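Local coordinates for iron-regulated outer membrane protein (Neisseria meningitidis, PDB 4B7O) that serves as a TonB-dependent iron transporter of the outer membrane, probably taking up siderophore-bound iron, at residues Pro93-Gly98 / Gln105-Arg110; Val607-Ser612 / Val635-Thr640; Glu388-Ala393 / Leu437-Lys442. One frame throughout, in Å; residues are numbered along the deposited sequence.

Contact 1 of 3, residues Pro93-Gly98 / Gln105-Arg110; sequences PSIDFG and QFLTLR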
ATOM      1  N   PRO A  93      12.709  -7.469   0.090  1.00 39.88           N
ATOM      2  CA  PRO A  93      12.800  -7.821  -1.331  1.00 34.46           C
ATOM      3  C   PRO A  93      11.471  -8.183  -2.007  1.00 36.82           C
ATOM      4  O   PRO A  93      11.417  -8.239  -3.230  1.00 39.28           O
ATOM      5  CB  PRO A  93      13.771  -9.039  -1.345  1.00 36.15           C
ATOM      6  CG  PRO A  93      13.904  -9.509   0.095  1.00 33.15           C
ATOM      7  CD  PRO A  93      13.212  -8.537   0.996  1.00 35.83           C
ATOM      8  N   SER A  94      10.407  -8.493  -1.290  1.00 31.35           N
ATOM      9  CA  SER A  94       9.234  -8.877  -2.080  1.00 33.35           C
ATOM     10  C   SER A  94       8.262  -7.644  -2.333  1.00 31.85           C
ATOM     11  O   SER A  94       7.197  -7.755  -2.956  1.00 23.98           O
ATOM     12  CB  SER A  94       8.554 -10.077  -1.424  1.00 32.46           C
ATOM     13  OG  SER A  94       8.080  -9.663  -0.148  1.00 47.62           O
ATOM     14  N   ILE A  95       8.679  -6.488  -1.850  1.00 29.18           N
ATOM     15  CA  ILE A  95       7.923  -5.263  -2.049  1.00 36.41           C
ATOM     16  C   ILE A  95       8.751  -4.484  -3.018  1.00 33.64           C
ATOM     17  O   ILE A  95       9.905  -4.329  -2.790  1.00 39.66           O
ATOM     18  CB  ILE A  95       7.807  -4.459  -0.748  1.00 36.12           C
ATOM     19  CG1 ILE A  95       7.275  -5.336   0.350  1.00 39.24           C
ATOM     20  CG2 ILE A  95       6.832  -3.298  -0.845  1.00 39.69           C
ATOM     21  CD1 ILE A  95       7.278  -4.626   1.687  1.00 44.78           C
ATOM     22  N   ASP A  96       8.178  -4.038  -4.120  1.00 38.98           N
ATOM     23  CA  ASP A  96       8.906  -3.243  -5.083  1.00 37.55           C
ATOM     24  C   ASP A  96       8.111  -1.982  -5.447  1.00 39.88           C
ATOM     25  O   ASP A  96       6.886  -1.987  -5.535  1.00 38.53           O
ATOM     26  CB  ASP A  96       9.243  -4.085  -6.313  1.00 43.84           C
ATOM     27  CG  ASP A  96      10.172  -3.367  -7.297  1.00 51.59           C
ATOM     28  OD1 ASP A  96      11.210  -2.837  -6.871  1.00 58.54           O
ATOM     29  OD2 ASP A  96       9.871  -3.331  -8.509  1.00 53.64           O
ATOM     30  N   PHE A  97       8.825  -0.879  -5.609  1.00 41.97           N
ATOM     31  CA  PHE A  97       8.193   0.372  -5.943  1.00 39.17           C
ATOM     32  C   PHE A  97       8.564   0.862  -7.312  1.00 39.54           C
ATOM     33  O   PHE A  97       9.696   0.657  -7.781  1.00 41.76           O
ATOM     34  CB  PHE A  97       8.600   1.404  -4.959  1.00 37.66           C
ATOM     35  CG  PHE A  97       7.988   1.228  -3.633  1.00 34.47           C
ATOM     36  CD1 PHE A  97       8.549   0.365  -2.710  1.00 35.75           C
ATOM     37  CD2 PHE A  97       6.879   1.972  -3.277  1.00 37.42           C
ATOM     38  CE1 PHE A  97       7.962   0.213  -1.455  1.00 35.42           C
ATOM     39  CE2 PHE A  97       6.287   1.836  -2.029  1.00 37.92           C
ATOM     40  CZ  PHE A  97       6.837   0.969  -1.104  1.00 35.69           C
ATOM     41  N   GLY A  98       7.601   1.517  -7.954  1.00 38.94           N
ATOM     42  CA  GLY A  98       7.900   2.223  -9.220  1.00 38.95           C
ATOM     43  C   GLY A  98       8.696   3.518  -8.981  1.00 36.44           C
ATOM     44  O   GLY A  98       8.691   4.086  -7.881  1.00 38.70           O
ATOM     45  N   GLN A 105       4.147   6.564  -8.211  1.00 41.29           N
ATOM     46  CA  GLN A 105       4.608   5.209  -7.763  1.00 40.32           C
ATOM     47  C   GLN A 105       3.509   4.149  -7.701  1.00 42.26           C
ATOM     48  O   GLN A 105       2.397   4.382  -7.186  1.00 38.27           O
ATOM     49  CB  GLN A 105       5.217   5.268  -6.349  1.00 31.70           C
ATOM     50  CG  GLN A 105       6.478   6.054  -6.293  1.00 37.42           C
ATOM     51  CD  GLN A 105       6.962   6.284  -4.886  1.00 41.26           C
ATOM     52  OE1 GLN A 105       6.614   5.561  -3.967  1.00 43.85           O
ATOM     53  NE2 GLN A 105       7.785   7.289  -4.717  1.00 41.03           N
ATOM     54  N   PHE A 106       3.865   2.976  -8.201  1.00 42.37           N
ATOM     55  CA  PHE A 106       3.047   1.785  -8.111  1.00 45.82           C
ATOM     56  C   PHE A 106       3.761   0.832  -7.215  1.00 44.34           C
ATOM     57  O   PHE A 106       4.984   0.652  -7.307  1.00 46.37           O
ATOM     58  CB  PHE A 106       2.961   1.074  -9.472  1.00 45.07           C
ATOM     59  CG  PHE A 106       2.346   1.897 -10.545  1.00 46.38           C
ATOM     60  CD1 PHE A 106       0.969   1.922 -10.692  1.00 49.23           C
ATOM     61  CD2 PHE A 106       3.147   2.644 -11.420  1.00 47.74           C
ATOM     62  CE1 PHE A 106       0.367   2.661 -11.695  1.00 49.33           C
ATOM     63  CE2 PHE A 106       2.561   3.401 -12.415  1.00 53.98           C
ATOM     64  CZ  PHE A 106       1.163   3.407 -12.554  1.00 55.05           C
ATOM     65  N   LEU A 107       2.989   0.137  -6.425  1.00 40.81           N
ATOM     66  CA  LEU A 107       3.576  -0.777  -5.483  1.00 40.77           C
ATOM     67  C   LEU A 107       3.218  -2.252  -5.816  1.00 38.69           C
ATOM     68  O   LEU A 107       2.083  -2.528  -6.205  1.00 31.72           O
ATOM     69  CB  LEU A 107       3.080  -0.379  -4.115  1.00 36.82           C
ATOM     70  CG  LEU A 107       3.517  -1.404  -3.083  1.00 43.40           C
ATOM     71  CD1 LEU A 107       3.926  -0.707  -1.777  1.00 40.64           C
ATOM     72  CD2 LEU A 107       2.461  -2.480  -2.877  1.00 41.14           C
ATOM     73  N   THR A 108       4.194  -3.174  -5.725  1.00 35.52           N
ATOM     74  CA  THR A 108       3.866  -4.577  -5.850  1.00 36.45           C
ATOM     75  C   THR A 108       4.403  -5.385  -4.696  1.00 34.71           C
ATOM     76  O   THR A 108       5.431  -5.081  -4.088  1.00 33.14           O
ATOM     77  CB  THR A 108       4.307  -5.174  -7.196  1.00 38.82           C
ATOM     78  OG1 THR A 108       5.718  -5.054  -7.319  1.00 37.83           O
ATOM     79  CG2 THR A 108       3.666  -4.411  -8.312  1.00 38.87           C
ATOM     80  N   LEU A 109       3.671  -6.416  -4.406  1.00 33.67           N
ATOM     81  CA  LEU A 109       3.938  -7.273  -3.302  1.00 34.55           C
ATOM     82  C   LEU A 109       3.854  -8.643  -3.912  1.00 38.39           C
ATOM     83  O   LEU A 109       2.800  -9.000  -4.468  1.00 32.65           O
ATOM     84  CB  LEU A 109       2.852  -7.091  -2.268  1.00 37.43           C
ATOM     85  CG  LEU A 109       2.949  -7.927  -1.000  1.00 40.55           C
ATOM     86  CD1 LEU A 109       4.283  -7.634  -0.289  1.00 37.96           C
ATOM     87  CD2 LEU A 109       1.740  -7.598  -0.124  1.00 32.34           C
ATOM     88  N   ARG A 110       4.983  -9.370  -3.889  1.00 36.95           N
ATOM     89  CA  ARG A 110       5.071 -10.645  -4.598  1.00 35.99           C
ATOM     90  C   ARG A 110       4.603 -10.523  -6.019  1.00 36.68           C
ATOM     91  O   ARG A 110       3.970 -11.426  -6.540  1.00 36.66           O
ATOM     92  CB  ARG A 110       4.214 -11.701  -3.901  1.00 37.21           C
ATOM     93  CG  ARG A 110       4.860 -12.304  -2.664  1.00 35.23           C
ATOM     94  CD  ARG A 110       3.881 -13.157  -1.849  1.00 35.69           C
ATOM     95  NE  ARG A 110       4.593 -13.752  -0.689  1.00 34.31           N
ATOM     96  CZ  ARG A 110       4.056 -14.555   0.208  1.00 29.85           C
ATOM     97  NH1 ARG A 110       2.767 -14.877   0.123  1.00 26.99           N
ATOM     98  NH2 ARG A 110       4.809 -15.016   1.210  1.00 31.46           N
TER
HETATM   99  O   HOH W   1       6.851  -7.420  -5.692  1.00 31.79           O

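Contact 2 of 3, residues Val607-Ser612 / Val635-Thr640; sequences VGVSHS and VGRAWT. Unlike the reference sequence in segment 635-640: Ala-638 (reference Thr).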
ATOM      1  N   VAL A 607      20.360 -10.408   4.872  1.00 32.50           N
ATOM      2  CA  VAL A 607      20.277 -10.759   3.484  1.00 33.84           C
ATOM      3  C   VAL A 607      18.882 -11.163   3.152  1.00 36.66           C
ATOM      4  O   VAL A 607      18.209 -11.767   3.999  1.00 38.19           O
ATOM      5  CB  VAL A 607      21.173 -11.960   3.087  1.00 40.59           C
ATOM      6  CG1 VAL A 607      22.547 -11.455   2.730  1.00 41.37           C
ATOM      7  CG2 VAL A 607      21.272 -13.001   4.206  1.00 38.13           C
ATOM      8  N   GLY A 608      18.433 -10.854   1.918  1.00 34.31           N
ATOM      9  CA  GLY A 608      17.128 -11.313   1.519  1.00 31.02           C
ATOM     10  C   GLY A 608      17.093 -11.546   0.053  1.00 33.80           C
ATOM     11  O   GLY A 608      17.906 -10.994  -0.664  1.00 34.39           O
ATOM     12  N   VAL A 609      16.114 -12.332  -0.379  1.00 30.68           N
ATOM     13  CA  VAL A 609      15.910 -12.642  -1.749  1.00 29.59           C
ATOM     14  C   VAL A 609      14.459 -13.017  -1.974  1.00 33.20           C
ATOM     15  O   VAL A 609      13.784 -13.630  -1.117  1.00 35.89           O
ATOM     16  CB  VAL A 609      16.878 -13.765  -2.247  1.00 31.79           C
ATOM     17  CG1 VAL A 609      16.801 -15.024  -1.395  1.00 28.19           C
ATOM     18  CG2 VAL A 609      16.625 -14.109  -3.729  1.00 32.49           C
ATOM     19  N   SER A 610      13.947 -12.633  -3.129  1.00 33.37           N
ATOM     20  CA  SER A 610      12.561 -12.832  -3.401  1.00 32.35           C
ATOM     21  C   SER A 610      12.373 -12.951  -4.871  1.00 34.12           C
ATOM     22  O   SER A 610      13.087 -12.312  -5.644  1.00 35.91           O
ATOM     23  CB  SER A 610      11.792 -11.610  -2.935  1.00 34.96           C
ATOM     24  OG  SER A 610      10.429 -11.923  -2.932  1.00 47.13           O
ATOM     25  N   HIS A 611      11.397 -13.744  -5.273  1.00 32.11           N
ATOM     26  CA  HIS A 611      11.204 -14.044  -6.669  1.00 34.08           C
ATOM     27  C   HIS A 611       9.816 -14.600  -6.728  1.00 38.51           C
ATOM     28  O   HIS A 611       9.452 -15.467  -5.922  1.00 42.84           O
ATOM     29  CB  HIS A 611      12.239 -15.096  -7.171  1.00 35.04           C
ATOM     30  CG  HIS A 611      12.441 -15.106  -8.677  1.00 39.00           C
ATOM     31  ND1 HIS A 611      11.899 -14.159  -9.506  1.00 36.52           N
ATOM     32  CD2 HIS A 611      13.194 -15.953  -9.497  1.00 40.63           C
ATOM     33  CE1 HIS A 611      12.253 -14.411 -10.775  1.00 35.78           C
ATOM     34  NE2 HIS A 611      13.049 -15.505 -10.784  1.00 37.91           N
ATOM     35  N   SER A 612       9.035 -14.096  -7.671  1.00 34.00           N
ATOM     36  CA  SER A 612       7.668 -14.470  -7.817  1.00 34.48           C
ATOM     37  C   SER A 612       7.338 -14.532  -9.316  1.00 35.47           C
ATOM     38  O   SER A 612       8.174 -14.178 -10.141  1.00 33.60           O
ATOM     39  CB  SER A 612       6.773 -13.514  -7.021  1.00 34.52           C
ATOM     40  OG  SER A 612       6.738 -12.219  -7.583  1.00 40.25           O
ATOM     41  N   VAL A 635       8.615  -8.849 -11.668  1.00 36.32           N
ATOM     42  CA  VAL A 635       9.815  -8.231 -11.113  1.00 32.78           C
ATOM     43  C   VAL A 635      10.927  -9.290 -11.235  1.00 35.71           C
ATOM     44  O   VAL A 635      10.659 -10.514 -11.277  1.00 39.11           O
ATOM     45  CB  VAL A 635       9.555  -7.757  -9.656  1.00 34.38           C
ATOM     46  CG1 VAL A 635      10.734  -6.977  -9.081  1.00 38.91           C
ATOM     47  CG2 VAL A 635       8.351  -6.814  -9.633  1.00 37.78           C
ATOM     48  N   GLY A 636      12.166  -8.835 -11.359  1.00 32.12           N
ATOM     49  CA  GLY A 636      13.290  -9.748 -11.506  1.00 34.23           C
ATOM     50  C   GLY A 636      13.623 -10.169 -10.094  1.00 36.26           C
ATOM     51  O   GLY A 636      13.148  -9.579  -9.129  1.00 36.13           O
ATOM     52  N   ARG A 637      14.392 -11.221  -9.946  1.00 37.80           N
ATOM     53  CA  ARG A 637      14.695 -11.684  -8.602  1.00 35.48           C
ATOM     54  C   ARG A 637      15.349 -10.544  -7.829  1.00 33.86           C
ATOM     55  O   ARG A 637      16.307  -9.941  -8.315  1.00 35.09           O
ATOM     56  CB  ARG A 637      15.672 -12.850  -8.692  1.00 32.72           C
ATOM     57  CG  ARG A 637      15.848 -13.597  -7.378  1.00 35.27           C
ATOM     58  CD  ARG A 637      16.220 -15.021  -7.679  1.00 34.09           C
ATOM     59  NE  ARG A 637      17.634 -15.090  -7.942  1.00 43.25           N
ATOM     60  CZ  ARG A 637      18.209 -16.074  -8.604  1.00 48.77           C
ATOM     61  NH1 ARG A 637      17.488 -17.066  -9.093  1.00 55.05           N
ATOM     62  NH2 ARG A 637      19.500 -16.041  -8.797  1.00 47.50           N
ATOM     63  N   ALA A 638      14.892 -10.289  -6.612  1.00 28.91           N
ATOM     64  CA  ALA A 638      15.378  -9.172  -5.898  1.00 33.66           C
ATOM     65  C   ALA A 638      16.219  -9.616  -4.726  1.00 33.20           C
ATOM     66  O   ALA A 638      15.780 -10.464  -3.972  1.00 35.65           O
ATOM     67  CB  ALA A 638      14.193  -8.286  -5.450  1.00 33.11           C
ATOM     68  N   TRP A 639      17.410  -9.018  -4.574  1.00 35.62           N
ATOM     69  CA  TRP A 639      18.332  -9.322  -3.490  1.00 33.32           C
ATOM     70  C   TRP A 639      18.543  -8.083  -2.715  1.00 34.78           C
ATOM     71  O   TRP A 639      18.694  -7.035  -3.298  1.00 33.88           O
ATOM     72  CB  TRP A 639      19.703  -9.729  -4.007  1.00 36.84           C
ATOM     73  CG  TRP A 639      19.700 -10.941  -4.907  1.00 37.87           C
ATOM     74  CD1 TRP A 639      19.363 -10.982  -6.232  1.00 36.24           C
ATOM     75  CD2 TRP A 639      20.035 -12.330  -4.556  1.00 36.69           C
ATOM     76  NE1 TRP A 639      19.465 -12.248  -6.723  1.00 43.01           N
ATOM     77  CE2 TRP A 639      19.879 -13.102  -5.777  1.00 39.10           C
ATOM     78  CE3 TRP A 639      20.421 -12.985  -3.381  1.00 37.15           C
ATOM     79  CZ2 TRP A 639      20.104 -14.478  -5.827  1.00 43.85           C
ATOM     80  CZ3 TRP A 639      20.652 -14.376  -3.429  1.00 39.89           C
ATOM     81  CH2 TRP A 639      20.500 -15.106  -4.622  1.00 46.24           C
ATOM     82  N   THR A 640      18.606  -8.194  -1.390  1.00 32.71           N
ATOM     83  CA  THR A 640      18.857  -7.056  -0.551  1.00 30.79           C
ATOM     84  C   THR A 640      19.899  -7.529   0.415  1.00 33.46           C
ATOM     85  O   THR A 640      19.990  -8.731   0.654  1.00 33.81           O
ATOM     86  CB  THR A 640      17.580  -6.551   0.197  1.00 34.49           C
ATOM     87  OG1 THR A 640      16.787  -7.637   0.670  1.00 36.43           O
ATOM     88  CG2 THR A 640      16.658  -5.817  -0.743  1.00 31.82           C
TER
HETATM   89  O   HOH W   2       7.163 -10.577 -10.075  1.00 42.37           O

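Contact 3 of 3, residues Glu388-Ala393 / Leu437-Lys442; sequences EIKPQA and LSNPTK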
ATOM      1  N   GLU A 388     -18.049   5.660  -1.803  1.00 37.40           N
ATOM      2  CA  GLU A 388     -18.795   6.502  -2.767  1.00 41.77           C
ATOM      3  C   GLU A 388     -17.868   7.417  -3.514  1.00 42.73           C
ATOM      4  O   GLU A 388     -17.123   8.183  -2.875  1.00 41.28           O
ATOM      5  CB  GLU A 388     -19.875   7.354  -2.074  1.00 39.05           C
ATOM      6  CG  GLU A 388     -20.816   8.049  -3.064  1.00 39.75           C
ATOM      7  CD  GLU A 388     -21.979   8.904  -2.453  1.00 51.51           C
ATOM      8  OE1 GLU A 388     -22.187   8.947  -1.196  1.00 49.85           O
ATOM      9  OE2 GLU A 388     -22.701   9.569  -3.258  1.00 49.85           O
ATOM     10  N   ILE A 389     -17.905   7.335  -4.847  1.00 34.44           N
ATOM     11  CA  ILE A 389     -17.116   8.175  -5.719  1.00 31.70           C
ATOM     12  C   ILE A 389     -18.059   9.341  -6.112  1.00 38.19           C
ATOM     13  O   ILE A 389     -19.172   9.091  -6.510  1.00 35.80           O
ATOM     14  CB  ILE A 389     -16.728   7.389  -6.979  1.00 28.67           C
ATOM     15  CG1 ILE A 389     -15.659   6.339  -6.707  1.00 34.48           C
ATOM     16  CG2 ILE A 389     -16.194   8.266  -8.039  1.00 31.44           C
ATOM     17  CD1 ILE A 389     -15.066   5.635  -7.936  1.00 28.36           C
ATOM     18  N   LYS A 390     -17.619  10.600  -5.975  1.00 41.13           N
ATOM     19  CA  LYS A 390     -18.456  11.815  -6.210  1.00 40.68           C
ATOM     20  C   LYS A 390     -17.672  12.770  -7.021  1.00 37.84           C
ATOM     21  O   LYS A 390     -16.843  13.483  -6.462  1.00 44.05           O
ATOM     22  CB  LYS A 390     -18.771  12.532  -4.893  1.00 41.56           C
ATOM     23  CG  LYS A 390     -18.974  11.572  -3.745  1.00 43.43           C
ATOM     24  CD  LYS A 390     -18.922  12.269  -2.403  1.00 42.03           C
ATOM     25  CE  LYS A 390     -19.396  11.287  -1.366  1.00 38.91           C
ATOM     26  NZ  LYS A 390     -19.709  11.968  -0.098  1.00 44.40           N
ATOM     27  N   PRO A 391     -17.842  12.748  -8.344  1.00 37.38           N
ATOM     28  CA  PRO A 391     -17.162  13.692  -9.217  1.00 39.25           C
ATOM     29  C   PRO A 391     -17.840  15.091  -9.169  1.00 44.92           C
ATOM     30  O   PRO A 391     -18.926  15.226  -8.609  1.00 46.76           O
ATOM     31  CB  PRO A 391     -17.310  13.055 -10.581  1.00 42.02           C
ATOM     32  CG  PRO A 391     -18.560  12.236 -10.492  1.00 36.75           C
ATOM     33  CD  PRO A 391     -18.804  11.908  -9.067  1.00 36.46           C
ATOM     34  N   GLN A 392     -17.206  16.132  -9.713  1.00 47.70           N
ATOM     35  CA  GLN A 392     -17.765  17.481  -9.609  1.00 42.27           C
ATOM     36  C   GLN A 392     -19.110  17.603 -10.309  1.00 43.32           C
ATOM     37  O   GLN A 392     -20.054  18.183  -9.772  1.00 41.70           O
ATOM     38  CB  GLN A 392     -16.791  18.475 -10.214  1.00 51.86           C
ATOM     39  CG  GLN A 392     -17.155  19.934  -9.991  1.00 49.71           C
ATOM     40  CD  GLN A 392     -15.911  20.795 -10.044  1.00 52.41           C
ATOM     41  OE1 GLN A 392     -15.174  20.889  -9.041  1.00 51.97           O
ATOM     42  NE2 GLN A 392     -15.645  21.411 -11.219  1.00 45.22           N
ATOM     43  N   ALA A 393     -19.188  17.073 -11.527  1.00 42.29           N
ATOM     44  CA  ALA A 393     -20.465  16.934 -12.222  1.00 41.43           C
ATOM     45  C   ALA A 393     -20.323  15.833 -13.263  1.00 41.94           C
ATOM     46  O   ALA A 393     -19.209  15.524 -13.694  1.00 44.75           O
ATOM     47  CB  ALA A 393     -20.802  18.242 -12.897  1.00 36.59           C
ATOM     48  N   LEU A 437     -26.658   9.613 -15.082  1.00 49.33           N
ATOM     49  CA  LEU A 437     -25.626   9.115 -14.168  1.00 46.17           C
ATOM     50  C   LEU A 437     -25.748   9.614 -12.739  1.00 40.90           C
ATOM     51  O   LEU A 437     -26.074  10.744 -12.530  1.00 43.43           O
ATOM     52  CB  LEU A 437     -24.277   9.496 -14.728  1.00 41.71           C
ATOM     53  CG  LEU A 437     -23.745   8.488 -15.728  1.00 45.57           C
ATOM     54  CD1 LEU A 437     -24.794   7.585 -16.393  1.00 45.51           C
ATOM     55  CD2 LEU A 437     -22.903   9.212 -16.745  1.00 36.11           C
ATOM     56  N   SER A 438     -25.551   8.725 -11.770  1.00 44.90           N
ATOM     57  CA  SER A 438     -25.374   9.140 -10.377  1.00 46.95           C
ATOM     58  C   SER A 438     -24.018   8.615  -9.799  1.00 48.85           C
ATOM     59  O   SER A 438     -23.186   7.985 -10.504  1.00 47.60           O
ATOM     60  CB  SER A 438     -26.570   8.698  -9.535  1.00 46.84           C
ATOM     61  OG  SER A 438     -26.766   7.330  -9.717  1.00 53.11           O
ATOM     62  N   ASN A 439     -23.794   8.895  -8.522  1.00 44.06           N
ATOM     63  CA  ASN A 439     -22.572   8.511  -7.855  1.00 44.13           C
ATOM     64  C   ASN A 439     -22.472   7.009  -7.608  1.00 45.55           C
ATOM     65  O   ASN A 439     -23.283   6.447  -6.853  1.00 47.38           O
ATOM     66  CB  ASN A 439     -22.530   9.203  -6.519  1.00 37.87           C
ATOM     67  CG  ASN A 439     -22.179  10.645  -6.655  1.00 35.76           C
ATOM     68  OD1 ASN A 439     -21.958  11.119  -7.773  1.00 35.33           O
ATOM     69  ND2 ASN A 439     -22.064  11.338  -5.539  1.00 31.51           N
ATOM     70  N   PRO A 440     -21.446   6.372  -8.173  1.00 39.27           N
ATOM     71  CA  PRO A 440     -21.210   4.947  -7.988  1.00 40.07           C
ATOM     72  C   PRO A 440     -20.882   4.679  -6.557  1.00 40.04           C
ATOM     73  O   PRO A 440     -20.276   5.541  -5.898  1.00 41.94           O
ATOM     74  CB  PRO A 440     -20.001   4.666  -8.863  1.00 40.04           C
ATOM     75  CG  PRO A 440     -19.861   5.884  -9.739  1.00 42.48           C
ATOM     76  CD  PRO A 440     -20.325   7.006  -8.861  1.00 42.63           C
ATOM     77  N   THR A 441     -21.367   3.546  -6.047  1.00 39.90           N
ATOM     78  CA  THR A 441     -21.052   3.142  -4.687  1.00 43.40           C
ATOM     79  C   THR A 441     -20.799   1.618  -4.557  1.00 43.25           C
ATOM     80  O   THR A 441     -21.074   0.835  -5.467  1.00 42.45           O
ATOM     81  CB  THR A 441     -22.168   3.524  -3.711  1.00 43.20           C
ATOM     82  OG1 THR A 441     -23.266   2.663  -3.946  1.00 45.27           O
ATOM     83  CG2 THR A 441     -22.612   4.956  -3.892  1.00 41.26           C
ATOM     84  N   LYS A 442     -20.299   1.206  -3.398  1.00 41.17           N
ATOM     85  CA  LYS A 442     -19.982  -0.211  -3.158  1.00 37.82           C
ATOM     86  C   LYS A 442     -20.031  -0.430  -1.680  1.00 38.17           C
ATOM     87  O   LYS A 442     -19.406   0.324  -0.921  1.00 38.77           O
ATOM     88  CB  LYS A 442     -18.617  -0.603  -3.692  1.00 38.44           C
ATOM     89  CG  LYS A 442     -18.415  -2.115  -3.647  1.00 43.82           C
ATOM     90  CD  LYS A 442     -17.173  -2.529  -4.401  1.00 38.40           C
ATOM     91  CE  LYS A 442     -15.975  -2.511  -3.473  1.00 40.46           C
ATOM     92  NZ  LYS A 442     -14.776  -2.917  -4.254  1.00 36.12           N
TER

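Contact 1 of 3, residues Pro93-Gly98 / Gln105-Arg110
A beta hairpin of the plug domain brings strands 95-97 and 107-109 together, and Asp-96 and Thr-108 form its hydrogen-bonded pair. Asp-96 N gives to Thr-108 O at 2.9 Å, and Thr-108 N returns a bond to Asp-96 O. Bonds from Arg-110 N to Ser-94 O and from Gly-98 N to Phe-106 O, the latter 2.8 Å, continue the pairing at the two ends. Ser-94 O is gripped twice, since a water donates to it and also bonds Thr-108 OG1, bridging backbone and side chain.

The apolar face carries Ile-95, Phe-97, Leu-107 and Leu-109. Leu-107 reaches the aromatic ring with a single methyl, its CD1 lying 3.4 Å from Phe-97 CZ in an oblique approach; chi1 of 173° swings CG anti to the backbone N, and the turns about CA-CB and CB-CG together bring CD1 to the ring. The same CD1 touches Ile-95 CG2 at 4.0 Å, while Leu-109 runs alongside Ile-95, its CD1 3.8 Å from CG1. On the other face, Asp-96 and Thr-108 both bond Ser-723 OG, and Asp-96 also forms a salt bridge with Arg-659.

Helix 85-88 packs against Phe-97, strand 112-113 extends the sheet beyond 107-109, and Arg-110 reaches Glu-541 and Glu-593 of the barrel wall.

Contact 2 of 3, residues Val607-Ser612 / Val635-Thr640
Backbone hydrogen bonds join Gly-608 to Thr-640 and Ser-610 to Ala-638, two antiparallel pairs flanking the non-hydrogen-bonded pair Val-609 and Trp-639. They differ in geometry: Ala-638 N meets Ser-610 O in the carbonyl plane at 2.9 Å, whereas Gly-608 N, also 2.9 Å from Thr-640 O, sits 37° out of that carbonyl's plane.

Contacts with ring faces dominate the side chains. Val-609 CG2 stands 3.8 Å from the centroid of the six-membered ring of Trp-639, almost on its normal, a CH-pi contact; CG2 anti to the backbone N directs this methyl over the indole. Arg-637 uses its aliphatic part in the same way, its CB 4.0 Å from the centroid of the His-611 ring, and its CD lies 3.7 Å from His-611 CD2. The chain bends at chi3 (82°), and the guanidinium plane stands nearly perpendicular to the imidazole.

Water supplies the last link, accepting from Ser-612 OG at 3.0 Å and from Val-635 N at 2.8 Å.

Trp-639 NE1 is bonded to Gln-662, whereas His-611 ND1 is buried without a polar partner. The seam between neighbouring barrel strands 603-618 and 638-647 thus rests on main-chain bonds and on carbon packed against aromatic faces, with no salt bridge between its segments.

Contact 3 of 3, residues Glu388-Ala393 / Leu437-Lys442
Glu-388 and Thr-441 face each other as an antiparallel non-hydrogen-bonded pair, CA to CA 4.5 Å, and the next backbone bond runs from Ile-389 N to Pro-440 O at 3.2 Å, its donor tilted 20° from the carbonyl plane. Beyond it the chains draw apart, and side chains take over the joining.

Asn-439 does most of this work. Its ND2 donates to Glu-388 OE2 at 3.0 Å; the hydrogen bond is nearly straight (163°) and lies in the amide plane, but arrives on the anti side of the carboxylate oxygen and out of the carboxylate plane. The glutamate gets there with a fully extended chain, CG anti to the backbone N. The aliphatic part of Glu-388 lies beside Thr-441, CG to CG2 3.7 Å. Around the amide, Lys-390 CB comes within 3.6 Å of Asn-439 ND2, and Pro-391 CD lies 3.5 Å from Asn-439 OD1. Pro-440 fits against Ile-389, CD to CB 4.1 Å, and both touch Thr-519 of a loop.

Strands 376-391 and 441-455 are neighbours in the barrel of this TonB-dependent receptor. The arrangement is that of two adjacent antiparallel barrel strands at the mouth of a long connecting loop, where side-chain bonding succeeds the regular backbone pairing.

In the fold
From the N terminus, contact 1 comes first and closes a short loop of six residues in the plug domain. Contact 3 follows, bringing 437-442 back to 388-393 across a long connection that includes helix 423-434 and an unmodelled part. Contact 2 comes last, closing the 22 residues that separate 607-612 from 635-640. The three closures are in series; none encloses or crosses another. Contacts 1 and 2 touch where plug meets barrel: Arg-110 O probably bonds Ser-612 OG, and Pro-93 packs on Ser-610 and Thr-640. Contact 3, centred about 41 Å from the centre of contact 2, joins barrel strands on the opposite side of the chain's centre.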